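NDP-rhamnosyltransferase (Saccharopolyspora spinosa, PDB 3TSA) is a glycosyltransferase-family protein of the GT-B type, in which two Rossmann-like domains face each other. Local coordinates at residues 10-16 with 39-44; 71-77 with 314-320; 142-146 with 186-192; 287-293 with 307-313. One frame throughout, in Å; residues are numbered along the deposited sequence.

Interaction 1 (10-16 with 39-44); sequences PYPTHLM and ELQATA
L40 and P10 meet where the turn after the first strand of the N-terminal Rossmann-like domain packs on helix 38-46, the helix that follows the second strand. The short helix 12-16 runs at 37° to residues 39-44, the axes 9.6 Å apart, and Y11 sits at its N-cap position. No hydrogen bond passes between the two segments.

Aliphatic packing does most of the work. L40 leans its isobutyl group against the chain just ahead of the short helix: L40 CG lies 3.8 Å from P10 CA. Its CD2 approaches the peptide that leads into P12, with L40 CD2 3.5 Å from Y11 C. With CG of L15 anti to the backbone N (chi1 173°), the branched end of this leucine reaches over to the longer helix, where its CD2 comes within 3.8 Å of A44 CB. P10 continues the apolar patch outside the pair by resting on P37.

Mixed contacts form the more open part of the joint. E39 brings CB to 3.9 Å from the carbonyl O of P10, and its chain folds at chi2 (84°), leaving OE1 4.1 Å from P10 CB. T43 turns its two branches to different partners, its side chain set roughly perpendicular to those of P12 and M16: CG2 lies 3.8 Å from M16 CG, and OG1 is 3.5 Å from P12 CB.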
loop_
_atom_site.group_PDB
_atom_site.type_symbol
_atom_site.label_atom_id
_atom_site.label_comp_id
_atom_site.label_asym_id
_atom_site.label_seq_id
_atom_site.Cartn_x
_atom_site.Cartn_y
_atom_site.Cartn_z
ATOM N N PRO A 10 3.013 13.928 13.069
ATOM C CA PRO A 10 4.087 12.957 12.955
ATOM C C PRO A 10 3.934 11.802 13.923
ATOM O O PRO A 10 4.866 11.503 14.632
ATOM C CB PRO A 10 5.339 13.752 13.308
ATOM C CG PRO A 10 4.835 14.871 14.186
ATOM C CD PRO A 10 3.412 15.140 13.815
ATOM N N TYR A 11 2.779 11.146 13.959
ATOM C CA TYR A 11 2.634 9.909 14.677
ATOM C C TYR A 11 2.142 8.821 13.736
ATOM O O TYR A 11 1.057 8.974 13.098
ATOM C CB TYR A 11 1.662 10.038 15.829
ATOM C CG TYR A 11 2.061 11.139 16.759
ATOM C CD1 TYR A 11 3.160 11.019 17.599
ATOM C CD2 TYR A 11 1.342 12.310 16.772
ATOM C CE1 TYR A 11 3.507 12.077 18.477
ATOM C CE2 TYR A 11 1.661 13.339 17.602
ATOM C CZ TYR A 11 2.728 13.234 18.443
ATOM O OH TYR A 11 2.961 14.327 19.224
ATOM N N PRO A 12 2.875 7.697 13.694
ATOM C CA PRO A 12 2.512 6.607 12.788
ATOM C C PRO A 12 1.081 6.175 12.874
ATOM O O PRO A 12 0.498 5.948 11.792
ATOM C CB PRO A 12 3.454 5.466 13.221
ATOM C CG PRO A 12 4.676 6.189 13.608
ATOM C CD PRO A 12 4.062 7.339 14.486
ATOM N N THR A 13 0.489 6.039 14.075
ATOM C CA THR A 13 -0.916 5.565 14.143
ATOM C C THR A 13 -1.911 6.490 13.415
ATOM O O THR A 13 -2.902 6.015 12.890
ATOM C CB THR A 13 -1.455 5.350 15.570
ATOM O OG1 THR A 13 -1.457 6.583 16.272
ATOM C CG2 THR A 13 -0.626 4.349 16.350
ATOM N N HIS A 14 -1.647 7.779 13.421
ATOM C CA HIS A 14 -2.567 8.735 12.763
ATOM C C HIS A 14 -2.463 8.605 11.235
ATOM O O HIS A 14 -3.472 8.839 10.550
ATOM C CB HIS A 14 -2.223 10.146 13.123
ATOM C CG HIS A 14 -2.479 10.466 14.572
ATOM N ND1 HIS A 14 -3.056 11.639 14.981
ATOM C CD2 HIS A 14 -2.159 9.780 15.709
ATOM C CE1 HIS A 14 -3.089 11.662 16.316
ATOM N NE2 HIS A 14 -2.558 10.545 16.775
ATOM N N LEU A 15 -1.251 8.319 10.738
ATOM C CA LEU A 15 -1.079 8.080 9.286
ATOM C C LEU A 15 -1.687 6.707 8.903
ATOM O O LEU A 15 -2.435 6.576 7.907
ATOM C CB LEU A 15 0.402 8.167 8.845
ATOM C CG LEU A 15 0.608 7.764 7.378
ATOM C CD1 LEU A 15 -0.266 8.558 6.412
ATOM C CD2 LEU A 15 2.109 8.049 7.022
ATOM N N MET A 16 -1.428 5.692 9.742
ATOM C CA MET A 16 -2.024 4.389 9.444
ATOM C C MET A 16 -3.542 4.432 9.340
ATOM O O MET A 16 -4.117 3.697 8.535
ATOM C CB MET A 16 -1.571 3.342 10.483
ATOM C CG MET A 16 -0.108 2.806 10.155
ATOM S SD MET A 16 0.499 2.001 11.628
ATOM C CE MET A 16 -0.135 0.389 11.228
ATOM N N GLU A 39 9.942 11.094 11.055
ATOM C CA GLU A 39 9.192 10.167 11.942
ATOM C C GLU A 39 8.180 9.292 11.197
ATOM O O GLU A 39 7.835 8.207 11.658
ATOM C CB GLU A 39 8.404 10.933 13.024
ATOM C CG GLU A 39 9.224 11.582 14.108
ATOM C CD GLU A 39 9.759 12.962 13.726
ATOM O OE1 GLU A 39 9.347 13.538 12.702
ATOM O OE2 GLU A 39 10.637 13.478 14.476
ATOM N N LEU A 40 7.710 9.800 10.054
ATOM C CA LEU A 40 6.613 9.163 9.358
ATOM C C LEU A 40 7.056 8.467 8.097
ATOM O O LEU A 40 6.292 7.737 7.500
ATOM C CB LEU A 40 5.547 10.193 8.988
ATOM C CG LEU A 40 4.491 10.631 9.978
ATOM C CD1 LEU A 40 3.453 11.394 9.100
ATOM C CD2 LEU A 40 3.862 9.436 10.713
ATOM N N GLN A 41 8.312 8.665 7.723
ATOM C CA GLN A 41 8.730 8.188 6.385
ATOM C C GLN A 41 8.522 6.688 6.205
ATOM O O GLN A 41 8.008 6.229 5.180
ATOM C CB GLN A 41 10.184 8.508 6.092
ATOM C CG GLN A 41 10.531 8.271 4.618
ATOM C CD GLN A 41 11.978 8.481 4.340
ATOM O OE1 GLN A 41 12.832 7.871 4.995
ATOM N NE2 GLN A 41 12.289 9.335 3.349
ATOM N N ALA A 42 9.006 5.921 7.176
ATOM C CA ALA A 42 8.971 4.476 7.050
ATOM C C ALA A 42 7.518 3.916 7.147
ATOM O O ALA A 42 7.171 2.942 6.441
ATOM C CB ALA A 42 9.988 3.834 8.153
ATOM N N THR A 43 6.642 4.586 7.901
ATOM C CA THR A 43 5.235 4.186 7.969
ATOM C C THR A 43 4.574 4.398 6.544
ATOM O O THR A 43 3.822 3.512 6.024
ATOM C CB THR A 43 4.536 5.042 8.946
ATOM O OG1 THR A 43 5.202 4.805 10.218
ATOM C CG2 THR A 43 3.053 4.565 9.109
ATOM N N ALA A 44 4.898 5.544 5.963
ATOM C CA ALA A 44 4.346 5.941 4.634
ATOM C C ALA A 44 4.829 4.962 3.526
ATOM O O ALA A 44 4.072 4.307 2.805
ATOM C CB ALA A 44 4.721 7.424 4.289
#

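Interaction 2 (71-77 with 314-320); sequences FPNPAFG and QYFDQFD
F76 lies over the backbone of 315-316, one ring face turned to F316 N, 3.3 Å from F76 CG. The F316 ring runs alongside it, the two planes oblique. A second bump, F319, fills the hollow lined by P72 and the 3-10 segment 74-76 with G77: P74 CA sits over one face, 3.7 Å from the ring centroid, P72 CB touches the edge, and G77, lacking a side chain, lets its CA settle 3.8 Å from F319 CB. With chi1 at 58°, Y315 holds its ring between its own N and carbonyl carbon, and directs its edge toward the face of F71 in an offset edge-to-face pair (planes at 83°). One straight hydrogen bond, N73 N to Q314 O (3.0 Å, 175°), ties the two backbones between the F71 and F319 contacts, and a water donates to both F76 O and D320 OD2. The loop before helix 82-113 thus meets the start of helix 318-327 across the domains, L87 touching F76 and helix 227-233 beside Y315.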
loop_
_atom_site.group_PDB
_atom_site.type_symbol
_atom_site.label_atom_id
_atom_site.label_comp_id
_atom_site.label_asym_id
_atom_site.label_seq_id
_atom_site.Cartn_x
_atom_site.Cartn_y
_atom_site.Cartn_z
ATOM N N PHE A 71 3.054 8.207 33.377
ATOM C CA PHE A 71 1.897 7.629 32.760
ATOM C C PHE A 71 1.476 6.471 33.581
ATOM O O PHE A 71 2.332 5.825 34.239
ATOM C CB PHE A 71 2.300 7.125 31.350
ATOM C CG PHE A 71 2.629 8.266 30.397
ATOM C CD1 PHE A 71 3.927 8.643 30.200
ATOM C CD2 PHE A 71 1.595 9.022 29.794
ATOM C CE1 PHE A 71 4.225 9.743 29.370
ATOM C CE2 PHE A 71 1.872 10.133 29.018
ATOM C CZ PHE A 71 3.188 10.473 28.749
ATOM N N PRO A 72 0.175 6.099 33.527
ATOM C CA PRO A 72 -0.901 6.822 32.832
ATOM C C PRO A 72 -1.161 8.168 33.380
ATOM O O PRO A 72 -0.909 8.442 34.545
ATOM C CB PRO A 72 -2.123 5.915 33.015
ATOM C CG PRO A 72 -1.892 5.191 34.362
ATOM C CD PRO A 72 -0.329 5.007 34.390
ATOM N N ASN A 73 -1.643 9.066 32.541
ATOM C CA ASN A 73 -2.045 10.414 32.991
ATOM C C ASN A 73 -3.534 10.661 32.725
ATOM O O ASN A 73 -3.906 11.185 31.642
ATOM C CB ASN A 73 -1.201 11.495 32.286
ATOM C CG ASN A 73 -1.412 12.854 32.944
ATOM O OD1 ASN A 73 -2.421 13.037 33.669
ATOM N ND2 ASN A 73 -0.580 13.827 32.602
ATOM N N PRO A 74 -4.415 10.304 33.686
ATOM C CA PRO A 74 -5.861 10.448 33.533
ATOM C C PRO A 74 -6.342 11.869 33.219
ATOM O O PRO A 74 -7.476 12.059 32.726
ATOM C CB PRO A 74 -6.406 10.062 34.950
ATOM C CG PRO A 74 -5.398 9.054 35.428
ATOM C CD PRO A 74 -4.060 9.686 34.995
ATOM N N ALA A 75 -5.497 12.881 33.483
ATOM C CA ALA A 75 -5.972 14.246 33.238
ATOM C C ALA A 75 -6.228 14.450 31.726
ATOM O O ALA A 75 -7.025 15.283 31.324
ATOM C CB ALA A 75 -4.948 15.291 33.801
ATOM N N PHE A 76 -5.637 13.616 30.880
ATOM C CA PHE A 76 -6.092 13.718 29.470
ATOM C C PHE A 76 -7.524 13.454 29.231
ATOM O O PHE A 76 -8.122 13.975 28.241
ATOM C CB PHE A 76 -5.262 12.799 28.482
ATOM C CG PHE A 76 -3.916 13.289 28.170
ATOM C CD1 PHE A 76 -3.696 14.247 27.182
ATOM C CD2 PHE A 76 -2.811 12.705 28.841
ATOM C CE1 PHE A 76 -2.388 14.676 26.924
ATOM C CE2 PHE A 76 -1.465 13.124 28.592
ATOM C CZ PHE A 76 -1.250 14.118 27.621
ATOM N N GLY A 77 -8.118 12.623 30.069
ATOM C CA GLY A 77 -9.534 12.342 29.944
ATOM C C GLY A 77 -10.412 13.162 30.883
ATOM O O GLY A 77 -11.582 12.839 31.162
ATOM N N GLN A 314 -3.493 5.487 28.657
ATOM C CA GLN A 314 -2.259 6.200 29.062
ATOM C C GLN A 314 -2.322 7.689 28.788
ATOM O O GLN A 314 -1.912 8.518 29.627
ATOM C CB GLN A 314 -1.028 5.569 28.363
ATOM C CG GLN A 314 -0.897 4.064 28.551
ATOM C CD GLN A 314 -0.715 3.654 30.028
ATOM O OE1 GLN A 314 -1.278 2.646 30.453
ATOM N NE2 GLN A 314 0.042 4.448 30.789
ATOM N N TYR A 315 -2.791 8.071 27.599
ATOM C CA TYR A 315 -2.667 9.449 27.221
ATOM C C TYR A 315 -3.672 9.801 26.111
ATOM O O TYR A 315 -4.381 8.917 25.590
ATOM C CB TYR A 315 -1.221 9.789 26.809
ATOM C CG TYR A 315 -0.595 8.990 25.653
ATOM C CD1 TYR A 315 -1.342 8.459 24.542
ATOM C CD2 TYR A 315 0.794 8.843 25.640
ATOM C CE1 TYR A 315 -0.666 7.779 23.507
ATOM C CE2 TYR A 315 1.429 8.238 24.629
ATOM C CZ TYR A 315 0.719 7.693 23.585
ATOM O OH TYR A 315 1.430 7.079 22.580
ATOM N N PHE A 316 -3.716 11.091 25.770
ATOM C CA PHE A 316 -4.581 11.618 24.681
ATOM C C PHE A 316 -6.029 11.143 24.736
ATOM O O PHE A 316 -6.707 11.422 25.735
ATOM C CB PHE A 316 -3.882 11.471 23.332
ATOM C CG PHE A 316 -2.633 12.290 23.265
ATOM C CD1 PHE A 316 -2.701 13.703 23.328
ATOM C CD2 PHE A 316 -1.367 11.676 23.337
ATOM C CE1 PHE A 316 -1.510 14.514 23.368
ATOM C CE2 PHE A 316 -0.161 12.471 23.392
ATOM C CZ PHE A 316 -0.257 13.901 23.393
ATOM N N ASP A 317 -6.489 10.433 23.695
ATOM C CA ASP A 317 -7.895 10.033 23.564
ATOM C C ASP A 317 -8.167 8.720 24.220
ATOM O O ASP A 317 -9.339 8.263 24.241
ATOM C CB ASP A 317 -8.209 9.875 22.028
ATOM C CG ASP A 317 -7.275 8.926 21.348
ATOM O OD1 ASP A 317 -6.055 8.969 21.588
ATOM O OD2 ASP A 317 -7.740 8.138 20.499
ATOM N N GLN A 318 -7.147 8.129 24.872
ATOM C CA GLN A 318 -7.297 6.718 25.329
ATOM C C GLN A 318 -8.270 6.519 26.485
ATOM O O GLN A 318 -8.957 5.485 26.542
ATOM C CB GLN A 318 -5.939 6.045 25.671
ATOM C CG GLN A 318 -5.064 5.974 24.387
ATOM C CD GLN A 318 -3.671 5.599 24.674
ATOM O OE1 GLN A 318 -3.236 5.666 25.833
ATOM N NE2 GLN A 318 -2.926 5.216 23.607
ATOM N N PHE A 319 -8.341 7.483 27.412
ATOM C CA PHE A 319 -9.322 7.440 28.516
ATOM C C PHE A 319 -10.732 7.478 28.076
ATOM O O PHE A 319 -11.537 6.747 28.590
ATOM C CB PHE A 319 -9.017 8.622 29.518
ATOM C CG PHE A 319 -7.622 8.461 30.084
ATOM C CD1 PHE A 319 -7.439 7.575 31.159
ATOM C CD2 PHE A 319 -6.528 9.112 29.485
ATOM C CE1 PHE A 319 -6.084 7.318 31.666
ATOM C CE2 PHE A 319 -5.190 8.863 29.982
ATOM C CZ PHE A 319 -4.992 7.938 31.014
ATOM N N ASP A 320 -11.051 8.387 27.130
ATOM C CA ASP A 320 -12.379 8.439 26.525
ATOM C C ASP A 320 -12.742 7.146 25.846
ATOM O O ASP A 320 -13.817 6.605 26.136
ATOM C CB ASP A 320 -12.411 9.618 25.532
ATOM C CG ASP A 320 -12.395 10.949 26.281
ATOM O OD1 ASP A 320 -13.489 11.295 26.803
ATOM O OD2 ASP A 320 -11.358 11.589 26.355
HETATM O O HOH W 1 -10.903 14.086 27.232
#

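Interaction 3 (142-146 with 186-192); sequences RWGVD and LQASDAP
R142 reaches across to P192 from the loop that follows strand 138-141 of the N-terminal Rossmann-like sheet, linking it to the loop beyond the adjacent strand 177-180. Its chain, extended from CG to NE, carries the guanidinium to the carbonyl O of P192, which lies in the guanidinium plane 2.7 Å from NH2 and takes a weaker bond from NH1. A191 CB covers one face of the same group. NE makes a salt bridge with D146 OD2, received on the anti lone pair, and D180 pairs with NH1, so two carboxylates share the one buried guanidinium, which probably favours its charged form.

G144 offers its carbonyl O to Q187 NE2 (3.1 Å), lying in the plane of that amide. V145 follows, its CA 3.4 Å from Q187 OE1 and its side chain running past the glutamine the other way. At D146 the backbone N donates to Q187 OE1 (2.8 Å), an oxygen that also accepts from A188 N; the bend of Q187 at chi2 (57°) lets one amide serve both carbonyl and N-H of the facing loop. The carbonyl O of D146 contacts A188 CB and accepts a hydrogen bond from a water, which also donates to D190 OD1 at 2.8 Å.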
loop_
_atom_site.group_PDB
_atom_site.type_symbol
_atom_site.label_atom_id
_atom_site.label_comp_id
_atom_site.label_asym_id
_atom_site.label_seq_id
_atom_site.Cartn_x
_atom_site.Cartn_y
_atom_site.Cartn_z
ATOM N N ARG A 142 -10.335 12.201 11.333
ATOM C CA ARG A 142 -10.164 11.695 12.677
ATOM C C ARG A 142 -9.508 10.334 12.622
ATOM O O ARG A 142 -9.832 9.508 11.757
ATOM C CB ARG A 142 -11.533 11.539 13.340
ATOM C CG ARG A 142 -12.059 12.915 13.699
ATOM C CD ARG A 142 -13.510 12.843 14.195
ATOM N NE ARG A 142 -13.851 14.217 14.708
ATOM C CZ ARG A 142 -15.107 14.702 14.628
ATOM N NH1 ARG A 142 -16.137 13.919 14.177
ATOM N NH2 ARG A 142 -15.342 15.982 15.008
ATOM N N TRP A 143 -8.615 10.088 13.580
ATOM C CA TRP A 143 -8.095 8.700 13.700
ATOM C C TRP A 143 -9.013 7.818 14.550
ATOM O O TRP A 143 -8.935 6.568 14.507
ATOM C CB TRP A 143 -6.662 8.730 14.237
ATOM C CG TRP A 143 -6.682 9.236 15.660
ATOM C CD1 TRP A 143 -6.914 8.490 16.769
ATOM C CD2 TRP A 143 -6.659 10.583 16.068
ATOM N NE1 TRP A 143 -6.973 9.290 17.880
ATOM C CE2 TRP A 143 -6.816 10.589 17.488
ATOM C CE3 TRP A 143 -6.448 11.799 15.399
ATOM C CZ2 TRP A 143 -6.813 11.749 18.238
ATOM C CZ3 TRP A 143 -6.442 12.973 16.144
ATOM C CH2 TRP A 143 -6.628 12.936 17.573
ATOM N N GLY A 144 -9.895 8.444 15.324
ATOM C CA GLY A 144 -10.763 7.674 16.215
ATOM C C GLY A 144 -11.540 8.619 17.151
ATOM O O GLY A 144 -12.156 9.550 16.681
ATOM N N VAL A 145 -11.503 8.342 18.455
ATOM C CA VAL A 145 -12.140 9.246 19.443
ATOM C C VAL A 145 -11.407 10.593 19.372
ATOM O O VAL A 145 -10.158 10.630 19.250
ATOM C CB VAL A 145 -12.081 8.640 20.855
ATOM C CG1 VAL A 145 -12.624 9.642 21.876
ATOM C CG2 VAL A 145 -12.925 7.364 20.895
ATOM N N ASP A 146 -12.174 11.670 19.312
ATOM C CA ASP A 146 -11.586 13.028 19.028
ATOM C C ASP A 146 -11.920 13.893 20.235
ATOM O O ASP A 146 -13.044 14.374 20.344
ATOM C CB ASP A 146 -12.251 13.596 17.744
ATOM C CG ASP A 146 -11.739 15.016 17.395
ATOM O OD1 ASP A 146 -10.929 15.607 18.175
ATOM O OD2 ASP A 146 -12.116 15.520 16.336
ATOM N N LEU A 186 -19.441 5.658 20.425
ATOM C CA LEU A 186 -18.220 5.879 21.280
ATOM C C LEU A 186 -17.590 7.238 21.102
ATOM O O LEU A 186 -16.633 7.560 21.821
ATOM C CB LEU A 186 -17.122 4.853 20.926
ATOM C CG LEU A 186 -17.600 3.390 21.028
ATOM C CD1 LEU A 186 -16.484 2.524 20.508
ATOM C CD2 LEU A 186 -17.958 3.007 22.501
ATOM N N GLN A 187 -18.081 8.092 20.194
ATOM C CA GLN A 187 -17.347 9.319 19.936
ATOM C C GLN A 187 -17.594 10.319 21.056
ATOM O O GLN A 187 -18.673 10.312 21.657
ATOM C CB GLN A 187 -17.795 9.832 18.535
ATOM C CG GLN A 187 -17.050 11.163 18.029
ATOM C CD GLN A 187 -15.570 10.935 18.003
ATOM O OE1 GLN A 187 -14.918 11.127 19.017
ATOM N NE2 GLN A 187 -15.032 10.568 16.866
ATOM N N ALA A 188 -16.593 11.159 21.408
ATOM C CA ALA A 188 -16.730 12.181 22.413
ATOM C C ALA A 188 -17.955 13.063 22.110
ATOM O O ALA A 188 -18.192 13.488 20.935
ATOM C CB ALA A 188 -15.437 13.050 22.458
ATOM N N SER A 189 -18.727 13.312 23.171
ATOM C CA SER A 189 -19.972 14.051 22.966
ATOM C C SER A 189 -19.771 15.419 22.358
ATOM O O SER A 189 -20.650 15.895 21.646
ATOM C CB SER A 189 -20.779 14.146 24.278
ATOM O OG SER A 189 -20.020 14.729 25.323
ATOM N N ASP A 190 -18.638 16.074 22.585
ATOM C CA ASP A 190 -18.430 17.417 22.045
ATOM C C ASP A 190 -17.680 17.543 20.739
ATOM O O ASP A 190 -17.337 18.673 20.281
ATOM C CB ASP A 190 -17.805 18.346 23.138
ATOM C CG ASP A 190 -16.480 17.909 23.556
ATOM O OD1 ASP A 190 -15.982 16.859 23.059
ATOM O OD2 ASP A 190 -15.889 18.626 24.397
ATOM N N ALA A 191 -17.475 16.413 20.066
ATOM C CA ALA A 191 -16.851 16.454 18.754
ATOM C C ALA A 191 -17.890 16.855 17.687
ATOM O O ALA A 191 -18.955 16.227 17.639
ATOM C CB ALA A 191 -16.280 15.001 18.437
ATOM N N PRO A 192 -17.580 17.862 16.855
ATOM C CA PRO A 192 -18.489 18.338 15.811
ATOM C C PRO A 192 -18.857 17.192 14.906
ATOM O O PRO A 192 -18.066 16.221 14.805
ATOM C CB PRO A 192 -17.585 19.332 15.049
ATOM C CG PRO A 192 -16.902 20.037 16.109
ATOM C CD PRO A 192 -16.379 18.726 16.879
HETATM O O HOH W 2 -14.017 16.821 21.121
#

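Interaction 4 (287-293 with 307-313); sequences CELVICA and IPQLVLP
V290 accepts a backbone hydrogen bond from L310 and donates one to P308 across two adjacent parallel strands, the two strands of a beta-alpha-beta crossover whose connecting helix is 296-304, in the C-terminal Rossmann-like domain. The ladder alternates from V290 N to P308 O (3.0 Å), L310 N to V290 O, C292 N to L310 O, and L312 N to C292 O, the last the shortest and straightest at 2.8 Å and 173°. CA-H...O contacts fill the intervals, as from Q309 CA to V290 O.

Side chains then continue the pairing on both faces. I291 and L310 run abreast from the same face, with CG1 of I291 4.0 Å from L310 CB. On the other face V290 lies athwart I307, their CG2 atoms 3.8 Å apart.

Farther out, helix 343-354 packs on the L310 face through F346 and I350, whereas A302 of the connecting helix meets V290 on the other. Strand 219-224 bonds to the far edge of 289-292, and R219 pairs with E288 as a salt bridge. With chi1 at -66°, I291 sets CG2 opposite its backbone N, and this methyl lies 3.5 Å from L312 CD1.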
loop_
_atom_site.group_PDB
_atom_site.type_symbol
_atom_site.label_atom_id
_atom_site.label_comp_id
_atom_site.label_asym_id
_atom_site.label_seq_id
_atom_site.Cartn_x
_atom_site.Cartn_y
_atom_site.Cartn_z
ATOM N N CYS A 287 -8.652 -14.852 18.761
ATOM C CA CYS A 287 -8.404 -14.417 20.197
ATOM C C CYS A 287 -9.701 -14.086 20.878
ATOM O O CYS A 287 -10.662 -13.584 20.194
ATOM C CB CYS A 287 -7.563 -13.165 20.206
ATOM S SG CYS A 287 -5.863 -13.453 19.605
ATOM N N GLU A 288 -9.781 -14.311 22.214
ATOM C CA GLU A 288 -11.067 -14.012 22.849
ATOM C C GLU A 288 -11.016 -12.643 23.584
ATOM O O GLU A 288 -12.044 -12.192 24.062
ATOM C CB GLU A 288 -11.373 -15.091 23.924
ATOM C CG GLU A 288 -11.802 -16.410 23.266
ATOM C CD GLU A 288 -12.113 -17.417 24.348
ATOM O OE1 GLU A 288 -13.105 -17.214 25.058
ATOM O OE2 GLU A 288 -11.320 -18.322 24.557
ATOM N N LEU A 289 -9.836 -12.032 23.642
ATOM C CA LEU A 289 -9.677 -10.766 24.380
ATOM C C LEU A 289 -8.437 -10.054 23.845
ATOM O O LEU A 289 -7.483 -10.778 23.474
ATOM C CB LEU A 289 -9.554 -11.050 25.899
ATOM C CG LEU A 289 -9.252 -9.892 26.861
ATOM C CD1 LEU A 289 -10.409 -8.900 26.889
ATOM C CD2 LEU A 289 -8.900 -10.389 28.278
ATOM N N VAL A 290 -8.446 -8.697 23.784
ATOM C CA VAL A 290 -7.277 -7.957 23.425
ATOM C C VAL A 290 -6.930 -7.078 24.636
ATOM O O VAL A 290 -7.857 -6.430 25.147
ATOM C CB VAL A 290 -7.490 -7.018 22.211
ATOM C CG1 VAL A 290 -6.158 -6.192 21.949
ATOM C CG2 VAL A 290 -7.761 -7.908 21.054
ATOM N N ILE A 291 -5.690 -7.118 25.113
ATOM C CA ILE A 291 -5.340 -6.130 26.205
ATOM C C ILE A 291 -4.482 -5.097 25.466
ATOM O O ILE A 291 -3.469 -5.443 24.828
ATOM C CB ILE A 291 -4.444 -6.792 27.342
ATOM C CG1 ILE A 291 -5.237 -7.861 28.110
ATOM C CG2 ILE A 291 -3.970 -5.717 28.346
ATOM C CD1 ILE A 291 -4.421 -8.855 28.942
ATOM N N CYS A 292 -4.869 -3.831 25.580
ATOM C CA CYS A 292 -4.196 -2.775 24.834
ATOM C C CYS A 292 -4.256 -1.463 25.590
ATOM O O CYS A 292 -4.870 -1.378 26.656
ATOM C CB CYS A 292 -4.818 -2.625 23.453
ATOM S SG CYS A 292 -6.612 -2.212 23.455
ATOM N N ALA A 293 -3.721 -0.404 25.001
ATOM C CA ALA A 293 -3.717 0.880 25.752
ATOM C C ALA A 293 -4.879 1.775 25.232
ATOM O O ALA A 293 -5.162 2.864 25.827
ATOM C CB ALA A 293 -2.351 1.576 25.567
ATOM N N ILE A 307 -14.166 -8.391 19.042
ATOM C CA ILE A 307 -13.295 -8.930 20.105
ATOM C C ILE A 307 -13.258 -7.908 21.271
ATOM O O ILE A 307 -12.869 -6.760 21.089
ATOM C CB ILE A 307 -11.893 -9.145 19.598
ATOM C CG1 ILE A 307 -11.796 -10.018 18.317
ATOM C CG2 ILE A 307 -11.016 -9.824 20.722
ATOM C CD1 ILE A 307 -12.510 -11.326 18.453
ATOM N N PRO A 308 -13.684 -8.349 22.457
ATOM C CA PRO A 308 -13.661 -7.374 23.556
ATOM C C PRO A 308 -12.246 -7.035 23.993
ATOM O O PRO A 308 -11.289 -7.746 23.712
ATOM C CB PRO A 308 -14.415 -8.045 24.690
ATOM C CG PRO A 308 -14.378 -9.476 24.423
ATOM C CD PRO A 308 -14.226 -9.651 22.873
ATOM N N GLN A 309 -12.124 -5.915 24.715
ATOM C CA GLN A 309 -10.834 -5.397 25.091
ATOM C C GLN A 309 -10.785 -5.049 26.553
ATOM O O GLN A 309 -11.753 -4.599 27.149
ATOM C CB GLN A 309 -10.429 -4.131 24.287
ATOM C CG GLN A 309 -10.448 -4.376 22.767
ATOM C CD GLN A 309 -11.354 -3.423 22.060
ATOM O OE1 GLN A 309 -12.327 -3.826 21.416
ATOM N NE2 GLN A 309 -11.075 -2.150 22.203
ATOM N N LEU A 310 -9.610 -5.289 27.102
ATOM C CA LEU A 310 -9.273 -4.779 28.452
ATOM C C LEU A 310 -8.284 -3.621 28.166
ATOM O O LEU A 310 -7.224 -3.869 27.620
ATOM C CB LEU A 310 -8.557 -5.887 29.151
ATOM C CG LEU A 310 -8.645 -5.930 30.689
ATOM C CD1 LEU A 310 -7.822 -7.005 31.399
ATOM C CD2 LEU A 310 -8.746 -4.671 31.394
ATOM N N VAL A 311 -8.634 -2.396 28.592
ATOM C CA VAL A 311 -7.971 -1.211 28.077
ATOM C C VAL A 311 -7.225 -0.550 29.232
ATOM O O VAL A 311 -7.788 -0.385 30.305
ATOM C CB VAL A 311 -8.960 -0.201 27.482
ATOM C CG1 VAL A 311 -8.156 0.874 26.701
ATOM C CG2 VAL A 311 -9.927 -0.904 26.448
ATOM N N LEU A 312 -5.946 -0.315 29.021
ATOM C CA LEU A 312 -5.138 0.421 30.038
ATOM C C LEU A 312 -4.761 1.739 29.453
ATOM O O LEU A 312 -3.652 1.969 28.978
ATOM C CB LEU A 312 -3.906 -0.417 30.358
ATOM C CG LEU A 312 -3.970 -1.830 31.013
ATOM C CD1 LEU A 312 -4.665 -2.824 30.224
ATOM C CD2 LEU A 312 -2.496 -2.277 31.073
ATOM N N PRO A 313 -5.680 2.735 29.510
ATOM C CA PRO A 313 -5.368 3.989 28.836
ATOM C C PRO A 313 -4.187 4.755 29.482
ATOM O O PRO A 313 -3.965 4.607 30.704
ATOM C CB PRO A 313 -6.673 4.805 29.057
ATOM C CG PRO A 313 -7.277 4.224 30.389
ATOM C CD PRO A 313 -6.978 2.747 30.205
#

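How the interactions relate
From the N terminus, interaction 1 closes first, a short loop through the second strand of the N-terminal sheet. Interaction 2 opens next, at 71-77, and closes only at 314-320, spanning both domains. Nested inside that long loop, and in series with one another, are interaction 3 in the N-terminal domain and interaction 4 in the C-terminal one. Interaction 1 meets interaction 3 where the H14 and W143 rings pack. W143 NE1 in turn probably donates to D317 OD2, and V145 packs on D320, tying interaction 3 to interaction 2. P313 leads directly from interaction 4 into 314-320, its ring packing on F319. Interactions 3 and 4 do not touch; interaction 2 lies in contact with both.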